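Local coordinates for dihydrodipicolinate synthase (Bacillus anthracis, PDB 1XKY), which probably catalyses the condensation of pyruvate with aspartate semialdehyde that commits the pathway to lysine biosynthesis, at residues Ala33-Leu38 / Tyr71-Ser76; Tyr41-Gly46 / Lys80-Ile85; Met20-Pro23 / Asn29-Phe32; Leu62-Lys67 / Ile97-Lys102. All blocks are in the same frame, centred on the assembly; numbering follows the deposited sequence.

Contact 1: Ala33-Leu38 / Tyr71-Ser76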
loop_
_atom_site.group_PDB
_atom_site.type_symbol
_atom_site.label_atom_id
_atom_site.label_comp_id
_atom_site.label_asym_id
_atom_site.label_seq_id
_atom_site.Cartn_x
_atom_site.Cartn_y
_atom_site.Cartn_z
ATOM N N ALA A 33 2.307 15.854 39.928
ATOM C CA ALA A 33 1.116 15.558 40.727
ATOM C C ALA A 33 0.025 14.875 39.895
ATOM O O ALA A 33 -0.612 13.933 40.365
ATOM C CB ALA A 33 0.566 16.831 41.376
ATOM N N LYS A 34 -0.192 15.345 38.668
ATOM C CA LYS A 34 -1.138 14.685 37.752
ATOM C C LYS A 34 -0.650 13.287 37.362
ATOM O O LYS A 34 -1.452 12.366 37.203
ATOM C CB LYS A 34 -1.379 15.534 36.495
ATOM C CG LYS A 34 -2.206 16.783 36.753
ATOM C CD LYS A 34 -2.372 17.663 35.509
ATOM C CE LYS A 34 -3.521 18.671 35.717
ATOM N NZ LYS A 34 -3.940 19.347 34.443
ATOM N N THR A 35 0.663 13.131 37.210
ATOM C CA THR A 35 1.245 11.819 36.933
ATOM C C THR A 35 0.946 10.846 38.080
ATOM O O THR A 35 0.537 9.715 37.840
ATOM C CB THR A 35 2.765 11.907 36.675
ATOM O OG1 THR A 35 3.021 12.811 35.589
ATOM C CG2 THR A 35 3.341 10.544 36.330
ATOM N N THR A 36 1.120 11.299 39.317
ATOM C CA THR A 36 0.797 10.477 40.488
ATOM C C THR A 36 -0.669 10.042 40.440
ATOM O O THR A 36 -0.975 8.855 40.578
ATOM C CB THR A 36 1.101 11.222 41.802
ATOM O OG1 THR A 36 2.482 11.598 41.821
ATOM C CG2 THR A 36 0.794 10.353 43.029
ATOM N N LYS A 37 -1.568 10.990 40.193
ATOM C CA LYS A 37 -2.990 10.672 40.089
ATOM C C LYS A 37 -3.250 9.637 38.993
ATOM O O LYS A 37 -3.990 8.667 39.204
ATOM C CB LYS A 37 -3.813 11.934 39.825
ATOM C CG LYS A 37 -5.311 11.730 39.999
ATOM C CD LYS A 37 -6.130 12.906 39.449
ATOM C CE LYS A 37 -6.157 14.111 40.380
ATOM N NZ LYS A 37 -5.039 15.069 40.128
ATOM N N LEU A 38 -2.619 9.834 37.836
ATOM C CA LEU A 38 -2.832 8.955 36.683
ATOM C C LEU A 38 -2.327 7.538 36.936
ATOM O O LEU A 38 -3.005 6.573 36.602
ATOM C CB LEU A 38 -2.151 9.523 35.427
ATOM C CG LEU A 38 -2.211 8.629 34.175
ATOM C CD1 LEU A 38 -3.644 8.400 33.756
ATOM C CD2 LEU A 38 -1.414 9.246 33.033
ATOM N N TYR A 71 10.771 8.839 34.570
ATOM C CA TYR A 71 10.980 7.440 34.964
ATOM C C TYR A 71 11.090 7.339 36.486
ATOM O O TYR A 71 10.452 6.486 37.115
ATOM C CB TYR A 71 12.266 6.837 34.370
ATOM C CG TYR A 71 12.421 6.874 32.864
ATOM C CD1 TYR A 71 11.316 6.869 32.001
ATOM C CD2 TYR A 71 13.694 6.881 32.296
ATOM C CE1 TYR A 71 11.492 6.909 30.613
ATOM C CE2 TYR A 71 13.876 6.908 30.919
ATOM C CZ TYR A 71 12.779 6.922 30.079
ATOM O OH TYR A 71 12.987 6.960 28.709
ATOM N N ARG A 72 11.919 8.212 37.059
ATOM C CA ARG A 72 12.201 8.192 38.490
ATOM C C ARG A 72 10.927 8.412 39.308
ATOM O O ARG A 72 10.686 7.708 40.281
ATOM C CB ARG A 72 13.254 9.249 38.831
ATOM C CG ARG A 72 13.669 9.272 40.279
ATOM C CD ARG A 72 14.503 10.503 40.600
ATOM N NE ARG A 72 15.851 10.417 40.038
ATOM C CZ ARG A 72 16.321 11.141 39.023
ATOM N NH1 ARG A 72 15.568 12.054 38.408
ATOM N NH2 ARG A 72 17.575 10.954 38.620
ATOM N N HIS A 73 10.112 9.374 38.897
ATOM C CA HIS A 73 8.867 9.652 39.601
ATOM C C HIS A 73 7.879 8.486 39.523
ATOM O O HIS A 73 7.256 8.115 40.521
ATOM C CB HIS A 73 8.205 10.902 39.043
ATOM C CG HIS A 73 6.928 11.254 39.739
ATOM N ND1 HIS A 73 6.905 11.780 41.011
ATOM C CD2 HIS A 73 5.635 11.133 39.356
ATOM C CE1 HIS A 73 5.652 11.990 41.374
ATOM N NE2 HIS A 73 4.860 11.601 40.390
ATOM N N VAL A 74 7.743 7.909 38.332
ATOM C CA VAL A 74 6.828 6.800 38.133
ATOM C C VAL A 74 7.286 5.573 38.931
ATOM O O VAL A 74 6.464 4.883 39.531
ATOM C CB VAL A 74 6.652 6.464 36.625
ATOM C CG1 VAL A 74 5.792 5.228 36.445
ATOM C CG2 VAL A 74 6.049 7.662 35.875
ATOM N N VAL A 75 8.589 5.314 38.956
ATOM C CA VAL A 75 9.133 4.249 39.799
ATOM C C VAL A 75 8.747 4.472 41.271
ATOM O O VAL A 75 8.327 3.538 41.959
ATOM C CB VAL A 75 10.684 4.142 39.634
ATOM C CG1 VAL A 75 11.331 3.370 40.793
ATOM C CG2 VAL A 75 11.024 3.498 38.298
ATOM N N SER A 76 8.881 5.713 41.733
ATOM C CA SER A 76 8.529 6.088 43.108
ATOM C C SER A 76 7.048 5.851 43.417
ATOM O O SER A 76 6.716 5.232 44.420
ATOM C CB SER A 76 8.881 7.561 43.362
ATOM O OG SER A 76 8.451 7.968 44.653
#

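Contact 2: Tyr41-Gly46 / Lys80-Ile85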
loop_
_atom_site.group_PDB
_atom_site.type_symbol
_atom_site.label_atom_id
_atom_site.label_comp_id
_atom_site.label_asym_id
_atom_site.label_seq_id
_atom_site.Cartn_x
_atom_site.Cartn_y
_atom_site.Cartn_z
ATOM N N TYR A 41 -4.692 5.771 39.339
ATOM C CA TYR A 41 -5.902 5.466 38.581
ATOM C C TYR A 41 -5.728 4.203 37.716
ATOM O O TYR A 41 -6.554 3.276 37.762
ATOM C CB TYR A 41 -6.324 6.665 37.720
ATOM C CG TYR A 41 -7.407 6.295 36.724
ATOM C CD1 TYR A 41 -8.750 6.306 37.090
ATOM C CD2 TYR A 41 -7.076 5.882 35.438
ATOM C CE1 TYR A 41 -9.746 5.935 36.188
ATOM C CE2 TYR A 41 -8.061 5.519 34.522
ATOM C CZ TYR A 41 -9.396 5.541 34.900
ATOM O OH TYR A 41 -10.377 5.170 33.989
ATOM N N LEU A 42 -4.651 4.154 36.940
ATOM C CA LEU A 42 -4.428 3.013 36.040
ATOM C C LEU A 42 -4.341 1.698 36.804
ATOM O O LEU A 42 -4.992 0.717 36.440
ATOM C CB LEU A 42 -3.171 3.218 35.184
ATOM C CG LEU A 42 -3.266 4.366 34.169
ATOM C CD1 LEU A 42 -1.915 4.574 33.489
ATOM C CD2 LEU A 42 -4.371 4.121 33.160
ATOM N N ILE A 43 -3.561 1.693 37.881
ATOM C CA ILE A 43 -3.382 0.493 38.689
ATOM C C ILE A 43 -4.710 -0.019 39.289
ATOM O O ILE A 43 -4.908 -1.229 39.389
ATOM C CB ILE A 43 -2.284 0.702 39.765
ATOM C CG1 ILE A 43 -0.916 0.874 39.084
ATOM C CG2 ILE A 43 -2.237 -0.469 40.736
ATOM C CD1 ILE A 43 0.205 1.316 40.023
ATOM N N ASP A 44 -5.613 0.892 39.640
ATOM C CA ASP A 44 -6.948 0.518 40.149
ATOM C C ASP A 44 -7.964 0.222 39.050
ATOM O O ASP A 44 -9.093 -0.180 39.346
ATOM C CB ASP A 44 -7.513 1.624 41.041
ATOM C CG ASP A 44 -6.696 1.836 42.301
ATOM O OD1 ASP A 44 -5.937 0.925 42.702
ATOM O OD2 ASP A 44 -6.813 2.935 42.886
ATOM N N ASN A 45 -7.560 0.406 37.791
ATOM C CA ASN A 45 -8.434 0.192 36.643
ATOM C C ASN A 45 -7.874 -0.824 35.635
ATOM O O ASN A 45 -7.980 -0.641 34.431
ATOM C CB ASN A 45 -8.752 1.541 35.983
ATOM C CG ASN A 45 -9.786 2.331 36.762
ATOM O OD1 ASN A 45 -10.982 2.183 36.524
ATOM N ND2 ASN A 45 -9.339 3.143 37.720
ATOM N N GLY A 46 -7.290 -1.904 36.142
ATOM C CA GLY A 46 -6.911 -3.055 35.313
ATOM C C GLY A 46 -5.530 -3.059 34.669
ATOM O O GLY A 46 -5.164 -4.039 34.009
ATOM N N LYS A 80 6.689 -0.645 43.252
ATOM C CA LYS A 80 6.771 -2.078 42.947
ATOM C C LYS A 80 5.436 -2.834 42.792
ATOM O O LYS A 80 5.430 -4.062 42.761
ATOM C CB LYS A 80 7.688 -2.785 43.966
ATOM C CG LYS A 80 9.151 -2.375 43.853
ATOM C CD LYS A 80 9.796 -2.929 42.583
ATOM C CE LYS A 80 11.212 -2.399 42.408
ATOM N NZ LYS A 80 11.752 -2.728 41.060
ATOM N N ARG A 81 4.319 -2.122 42.667
ATOM C CA ARG A 81 3.008 -2.779 42.516
ATOM C C ARG A 81 2.819 -3.425 41.147
ATOM O O ARG A 81 2.156 -4.455 41.031
ATOM C CB ARG A 81 1.877 -1.785 42.751
ATOM C CG ARG A 81 1.659 -1.431 44.213
ATOM C CD ARG A 81 0.575 -0.368 44.329
ATOM N NE ARG A 81 1.074 0.943 43.923
ATOM C CZ ARG A 81 0.305 1.981 43.600
ATOM N NH1 ARG A 81 -1.019 1.884 43.607
ATOM N NH2 ARG A 81 0.872 3.128 43.259
ATOM N N VAL A 82 3.365 -2.784 40.116
ATOM C CA VAL A 82 3.390 -3.335 38.764
ATOM C C VAL A 82 4.741 -2.990 38.141
ATOM O O VAL A 82 5.392 -2.030 38.571
ATOM C CB VAL A 82 2.243 -2.761 37.870
ATOM C CG1 VAL A 82 0.878 -3.078 38.465
ATOM C CG2 VAL A 82 2.407 -1.248 37.634
ATOM N N PRO A 83 5.188 -3.775 37.143
ATOM C CA PRO A 83 6.433 -3.413 36.459
ATOM C C PRO A 83 6.383 -2.060 35.737
ATOM O O PRO A 83 5.366 -1.711 35.144
ATOM C CB PRO A 83 6.627 -4.550 35.447
ATOM C CG PRO A 83 5.813 -5.661 35.952
ATOM C CD PRO A 83 4.637 -5.037 36.628
ATOM N N VAL A 84 7.491 -1.323 35.805
ATOM C CA VAL A 84 7.660 -0.048 35.100
ATOM C C VAL A 84 8.614 -0.275 33.929
ATOM O O VAL A 84 9.762 -0.652 34.128
ATOM C CB VAL A 84 8.237 1.049 36.030
ATOM C CG1 VAL A 84 8.500 2.333 35.258
ATOM C CG2 VAL A 84 7.292 1.303 37.189
ATOM N N ILE A 85 8.116 -0.059 32.711
ATOM C CA ILE A 85 8.899 -0.235 31.488
ATOM C C ILE A 85 9.180 1.131 30.877
ATOM O O ILE A 85 8.246 1.855 30.530
ATOM C CB ILE A 85 8.133 -1.102 30.453
ATOM C CG1 ILE A 85 7.735 -2.452 31.057
ATOM C CG2 ILE A 85 8.973 -1.301 29.199
ATOM C CD1 ILE A 85 6.494 -3.064 30.429
#

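Contact 3: Met20-Pro23 / Asn29-Phe32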
loop_
_atom_site.group_PDB
_atom_site.type_symbol
_atom_site.label_atom_id
_atom_site.label_comp_id
_atom_site.label_asym_id
_atom_site.label_seq_id
_atom_site.Cartn_x
_atom_site.Cartn_y
_atom_site.Cartn_z
ATOM N N MET A 20 1.393 4.715 28.859
ATOM C CA MET A 20 0.890 5.853 29.613
ATOM C C MET A 20 1.219 7.194 28.974
ATOM O O MET A 20 2.354 7.439 28.574
ATOM C CB MET A 20 1.460 5.828 31.031
ATOM C CG MET A 20 0.719 6.704 31.990
ATOM S SD MET A 20 1.468 6.694 33.620
ATOM C CE MET A 20 3.026 7.501 33.304
ATOM N N VAL A 21 0.219 8.068 28.910
ATOM C CA VAL A 21 0.430 9.459 28.538
ATOM C C VAL A 21 1.294 10.180 29.578
ATOM O O VAL A 21 1.386 9.765 30.736
ATOM C CB VAL A 21 -0.919 10.233 28.327
ATOM C CG1 VAL A 21 -1.742 9.575 27.237
ATOM C CG2 VAL A 21 -1.726 10.339 29.638
ATOM N N THR A 22 1.942 11.255 29.150
ATOM C CA THR A 22 2.723 12.095 30.057
ATOM C C THR A 22 1.938 13.382 30.346
ATOM O O THR A 22 1.817 14.247 29.464
ATOM C CB THR A 22 4.101 12.437 29.463
ATOM O OG1 THR A 22 4.805 11.228 29.147
ATOM C CG2 THR A 22 4.928 13.248 30.459
ATOM N N PRO A 23 1.357 13.494 31.557
ATOM C CA PRO A 23 0.640 14.724 31.901
ATOM C C PRO A 23 1.516 15.978 31.860
ATOM O O PRO A 23 2.643 15.966 32.370
ATOM C CB PRO A 23 0.142 14.459 33.334
ATOM C CG PRO A 23 0.112 12.982 33.461
ATOM C CD PRO A 23 1.257 12.487 32.634
ATOM N N ASN A 29 5.002 21.860 30.795
ATOM C CA ASN A 29 6.000 21.100 31.543
ATOM C C ASN A 29 5.351 19.880 32.170
ATOM O O ASN A 29 4.139 19.862 32.377
ATOM C CB ASN A 29 6.651 21.964 32.629
ATOM C CG ASN A 29 7.408 23.149 32.058
ATOM O OD1 ASN A 29 7.204 24.287 32.478
ATOM N ND2 ASN A 29 8.274 22.888 31.086
ATOM N N ILE A 30 6.159 18.870 32.478
ATOM C CA ILE A 30 5.655 17.666 33.135
ATOM C C ILE A 30 4.950 18.020 34.451
ATOM O O ILE A 30 5.518 18.710 35.301
ATOM C CB ILE A 30 6.778 16.630 33.413
ATOM C CG1 ILE A 30 7.354 16.100 32.091
ATOM C CG2 ILE A 30 6.233 15.475 34.270
ATOM C CD1 ILE A 30 8.550 15.163 32.241
ATOM N N ASP A 31 3.718 17.538 34.609
ATOM C CA ASP A 31 2.971 17.720 35.848
ATOM C C ASP A 31 3.067 16.451 36.683
ATOM O O ASP A 31 2.384 15.458 36.413
ATOM C CB ASP A 31 1.514 18.063 35.555
ATOM C CG ASP A 31 0.798 18.613 36.771
ATOM O OD1 ASP A 31 0.860 17.981 37.848
ATOM O OD2 ASP A 31 0.178 19.680 36.636
ATOM N N PHE A 32 3.928 16.488 37.697
ATOM C CA PHE A 32 4.213 15.295 38.492
ATOM C C PHE A 32 3.037 14.880 39.383
ATOM O O PHE A 32 2.773 13.687 39.531
ATOM C CB PHE A 32 5.512 15.481 39.283
ATOM C CG PHE A 32 6.725 15.560 38.400
ATOM C CD1 PHE A 32 7.205 16.784 37.962
ATOM C CD2 PHE A 32 7.346 14.408 37.959
ATOM C CE1 PHE A 32 8.321 16.856 37.126
ATOM C CE2 PHE A 32 8.455 14.471 37.129
ATOM C CZ PHE A 32 8.941 15.696 36.710
#

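Contact 4: Leu62-Lys67 / Ile97-Lys102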
loop_
_atom_site.group_PDB
_atom_site.type_symbol
_atom_site.label_atom_id
_atom_site.label_comp_id
_atom_site.label_asym_id
_atom_site.label_seq_id
_atom_site.Cartn_x
_atom_site.Cartn_y
_atom_site.Cartn_z
ATOM N N LEU A 62 10.055 14.983 24.623
ATOM C CA LEU A 62 10.671 15.034 25.947
ATOM C C LEU A 62 12.196 15.080 25.798
ATOM O O LEU A 62 12.765 14.392 24.960
ATOM C CB LEU A 62 10.280 13.827 26.798
ATOM C CG LEU A 62 8.801 13.534 27.076
ATOM C CD1 LEU A 62 8.685 12.200 27.782
ATOM C CD2 LEU A 62 8.121 14.634 27.885
ATOM N N THR A 63 12.856 15.884 26.620
ATOM C CA THR A 63 14.313 15.871 26.653
ATOM C C THR A 63 14.737 14.634 27.423
ATOM O O THR A 63 13.942 14.053 28.162
ATOM C CB THR A 63 14.904 17.099 27.358
ATOM O OG1 THR A 63 14.578 17.054 28.749
ATOM C CG2 THR A 63 14.376 18.386 26.745
ATOM N N SER A 64 15.999 14.255 27.271
ATOM C CA SER A 64 16.545 13.113 27.996
ATOM C C SER A 64 16.412 13.312 29.512
ATOM O O SER A 64 16.120 12.379 30.248
ATOM C CB SER A 64 18.008 12.897 27.608
ATOM O OG SER A 64 18.583 11.865 28.388
ATOM N N GLU A 65 16.596 14.550 29.952
ATOM C CA GLU A 65 16.513 14.907 31.365
ATOM C C GLU A 65 15.077 14.765 31.877
ATOM O O GLU A 65 14.855 14.267 32.973
ATOM C CB GLU A 65 17.030 16.339 31.585
ATOM C CG GLU A 65 18.552 16.506 31.410
ATOM C CD GLU A 65 19.047 16.400 29.956
ATOM O OE1 GLU A 65 18.301 16.772 29.016
ATOM O OE2 GLU A 65 20.199 15.937 29.760
ATOM N N GLU A 66 14.113 15.203 31.071
ATOM C CA GLU A 66 12.682 15.019 31.359
ATOM C C GLU A 66 12.289 13.544 31.458
ATOM O O GLU A 66 11.572 13.137 32.383
ATOM C CB GLU A 66 11.836 15.725 30.294
ATOM C CG GLU A 66 11.781 17.230 30.486
ATOM C CD GLU A 66 11.021 17.956 29.395
ATOM O OE1 GLU A 66 11.144 17.587 28.206
ATOM O OE2 GLU A 66 10.315 18.923 29.737
ATOM N N LYS A 67 12.779 12.749 30.509
ATOM C CA LYS A 67 12.519 11.320 30.496
ATOM C C LYS A 67 12.966 10.679 31.809
ATOM O O LYS A 67 12.185 9.997 32.448
ATOM C CB LYS A 67 13.198 10.650 29.298
ATOM C CG LYS A 67 12.569 11.007 27.963
ATOM C CD LYS A 67 13.354 10.405 26.809
ATOM C CE LYS A 67 12.734 10.777 25.488
ATOM N NZ LYS A 67 13.603 10.448 24.344
ATOM N N ILE A 97 21.712 3.306 24.233
ATOM C CA ILE A 97 22.512 2.737 25.324
ATOM C C ILE A 97 22.626 3.723 26.501
ATOM O O ILE A 97 22.395 3.352 27.648
ATOM C CB ILE A 97 23.914 2.297 24.823
ATOM C CG1 ILE A 97 23.780 1.023 23.972
ATOM C CG2 ILE A 97 24.876 2.079 25.995
ATOM C CD1 ILE A 97 24.995 0.687 23.127
ATOM N N ASP A 98 22.961 4.976 26.218
ATOM C CA ASP A 98 23.048 5.980 27.276
ATOM C C ASP A 98 21.751 6.069 28.086
ATOM O O ASP A 98 21.772 5.964 29.310
ATOM C CB ASP A 98 23.379 7.357 26.713
ATOM C CG ASP A 98 23.680 8.367 27.805
ATOM O OD1 ASP A 98 24.707 8.206 28.502
ATOM O OD2 ASP A 98 22.878 9.314 27.982
ATOM N N LEU A 99 20.626 6.274 27.403
ATOM C CA LEU A 99 19.344 6.451 28.098
ATOM C C LEU A 99 18.927 5.176 28.835
ATOM O O LEU A 99 18.301 5.232 29.891
ATOM C CB LEU A 99 18.251 6.894 27.119
ATOM C CG LEU A 99 16.889 7.282 27.697
ATOM C CD1 LEU A 99 17.015 8.415 28.727
ATOM C CD2 LEU A 99 15.962 7.680 26.586
ATOM N N THR A 100 19.291 4.027 28.280
ATOM C CA THR A 100 18.988 2.742 28.899
ATOM C C THR A 100 19.719 2.614 30.243
ATOM O O THR A 100 19.120 2.165 31.230
ATOM C CB THR A 100 19.295 1.578 27.935
ATOM O OG1 THR A 100 18.402 1.654 26.807
ATOM C CG2 THR A 100 19.123 0.229 28.608
ATOM N N LYS A 101 20.985 3.043 30.279
ATOM C CA LYS A 101 21.772 3.088 31.522
ATOM C C LYS A 101 21.107 3.988 32.544
ATOM O O LYS A 101 20.956 3.613 33.694
ATOM C CB LYS A 101 23.192 3.620 31.288
ATOM C CG LYS A 101 24.030 2.881 30.254
ATOM C CD LYS A 101 24.765 1.684 30.814
ATOM C CE LYS A 101 25.626 1.015 29.747
ATOM N NZ LYS A 101 26.663 1.929 29.192
ATOM N N LYS A 102 20.729 5.188 32.113
ATOM C CA LYS A 102 20.088 6.152 32.994
ATOM C C LYS A 102 18.768 5.630 33.570
ATOM O O LYS A 102 18.521 5.762 34.768
ATOM C CB LYS A 102 19.890 7.490 32.277
ATOM C CG LYS A 102 21.183 8.280 32.110
ATOM C CD LYS A 102 21.102 9.250 30.955
ATOM C CE LYS A 102 22.135 10.354 31.057
ATOM N NZ LYS A 102 23.491 9.815 31.373
HETATM O O HOH W 1 20.496 9.817 27.933
#

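Contact 1: Ala33-Leu38 / Tyr71-Ser76
In the (beta/alpha)8 barrel of this enzyme, the first two outer helices, 32-44 and 64-78, pack side by side here through Thr35 and Thr36 on one and His73 and Val74 on the other. The short segments run broadly in the same direction, as successive helices of a TIM barrel do, with a crossing angle of -42° and an axis separation of 10.1 Å. Thr36 and Val74 bring the backbones nearest, at 7.4 Å between their CA atoms. His73 reaches across between the two helices: with CG anti to the backbone N (chi1 -179°), its imidazole extends toward helix 32-44 rather than lying along its own helix. The ring presents its edge, not a face, to the threonines. Near its plane, His73 NE2 and Thr36 OG1 form a hydrogen bond of 2.8 Å. Thr36 OG1 is also bonded to Phe32 O one turn earlier, so the hydroxyl joins its own helix backbone to the histidine. Farther round the same edge, the methyl Thr35 CG2 lies in the ring plane 3.8 Å from His73 CD2, and the two side chains pass in opposite directions. The hydroxyl of Thr35 turns to another task, bonding to Asp31 O at the start of the helix, which leaves the methyl as the part that meets the neighbouring helix. On the barrel side, Val74 rests on Val52 and Val84 of strands 49-52 and 84-87, while its CG2 methyl meets Thr35 CG2 at 4.0 Å.

Contact 2: Tyr41-Gly46 / Lys80-Ile85
Arg81 NH2 is gripped by two oxygens, Val77 O and Asn40 OD1, and the same side chain sends NE to Val78 O. These bonds tie the guanidinium to carbonyls of the last turn of helix 64-78 and to a side chain of helix 32-44, which restricts its rotation. The arginine reaches them by a bend at chi3 (-75°), which folds the group back toward the helix that precedes it. Held in this way, the flat group offers a face to Ile43. The CD1 methyl of Ile43 stands over the centre of the guanidinium, 3.6 Å from Arg81 CZ, and the two side chains cross at about a right angle. The second branch, Ile43 CG2, lies 3.9 Å from Arg81 NH1. The contact over the face is van der Waals packing of a methyl on the flat cation, while the hydrogen bonds use its N-H groups. A smaller hydrophobic touch is added by Val82, whose CG2 is 4.1 Å from Ile43 CD1, so this one methyl serves both neighbours. Asp44 OD1 is 5.1 Å from Arg81 NH1, too far for a salt bridge, although the opposite charges may attract weakly. Within segment 41-46, Asn45 ND2 bonds to Tyr41 O at 2.8 Å, nearly straight at 166°, and lies over one face of the Tyr41 ring toward its rim. The packing of Ile43 on Arg81 and Val82 joins the C-terminal part of helix 32-44 to the turn leading from helix 64-78 into strand 84-87, an alpha-to-beta connection of the TIM barrel at the end where its strands begin.

Contact 3: Met20-Pro23 / Asn29-Phe32
Ile30 touches Thr22 and Pro23 within the loop between strand 16-19 and helix 32-44, and its side chain can be followed outward from CB, where it forks. One branch, CG2, sits over the centre of the Phe32 ring, 3.6 Å above its plane, and 4.1 Å from Pro23 O. The other branch begins with CG1, placed beside the backbone N (chi1 -65°), and meets Thr22 CG2 at 4.1 Å. At the tip, Ile30 CD1 reaches Glu66 O on helix 64-78 at 3.6 Å. The hydroxyl of Thr22 bonds to Gly57 O, while its methyl makes the touch with Ile30.

Beside this packing a backbone bond forms. Asp31 N donates to Pro23 O in a nearly straight bond (2.9 Å, 174° at the hydrogen). Ile30 CA adds a CA-H...O contact to the same Pro23 O at 3.5 Å, and the carbonyl is thus approached by two successive residues. Asp31 turns its carboxylate elsewhere: OD1 accepts from Lys34 N, capping the start of helix 32-44. The Asp31 N to Pro23 O bond holds the two sides of the loop together just before the helix. This is the connection from the first strand to the first helix of a TIM barrel, finished by an Asp N-cap.

Contact 4: Leu62-Lys67 / Ile97-Lys102
No flat group separates Ser64 from Leu99; the carboxylates that are bonded here, Glu66 and Asp98, are each engaged through their oxygens. Glu66 OE1 uses its anti lone pair to accept from Thr63 N at 2.9 Å, and Glu66 N donates in return to Thr63 OG1 at 3.0 Å with an angle of 164°. This reciprocal pair is a capping box that starts helix 64-78, and Glu66 OE2 adds a salt bridge to Arg278. The second carboxylate, Asp98, forms a long salt bridge to Lys102 NZ, with OD2 3.5 Å away. A water 2.8 Å from Ser64 OG lies between that hydroxyl and Asp98, although its very short distance to the carboxylate makes the link doubtful.

Direct contact is carried by the fork of Leu99. With CG anti to the backbone N (chi1 -173°), the side chain extends toward the other helix and splits its methyls: CD1 lies 3.8 Å from Ser64 OG, CD2 3.8 Å from Lys67 CD. The lysine is extended beyond CG and crosses the leucine at about a right angle, so the aliphatic stem makes the touch. Leu99 also rests on Val68 and Tyr71 of helix 64-78. Helix 93-105 is thus packed against its predecessor here, while Ile97 and Thr100 meet Ile133 of the next outer helix, 123-135, and Thr100 OG1 bonds to Thr88 OG1 just after strand 84-87.

From the N terminus, contact 3 comes first and closes the short loop between strand 16-19 and helix 32-44, complete before the others open. Contact 1 then spans strand 49-52 to join helix 32-44 to helix 64-78. Contact 2 starts later on the same first helix and ends at the turn leading into strand 84-87, so it crosses contact 1; contact 4, from the start of helix 64-78 to helix 93-105, crosses both. None of the four nests inside another. Val74 and Val75 touch Val84, linking contacts 1 and 2, and Tyr71 OH touches Leu99 CD2, linking contacts 1 and 4. Contacts 2 and 4 do not touch; their nearest atoms are about 9 Å apart.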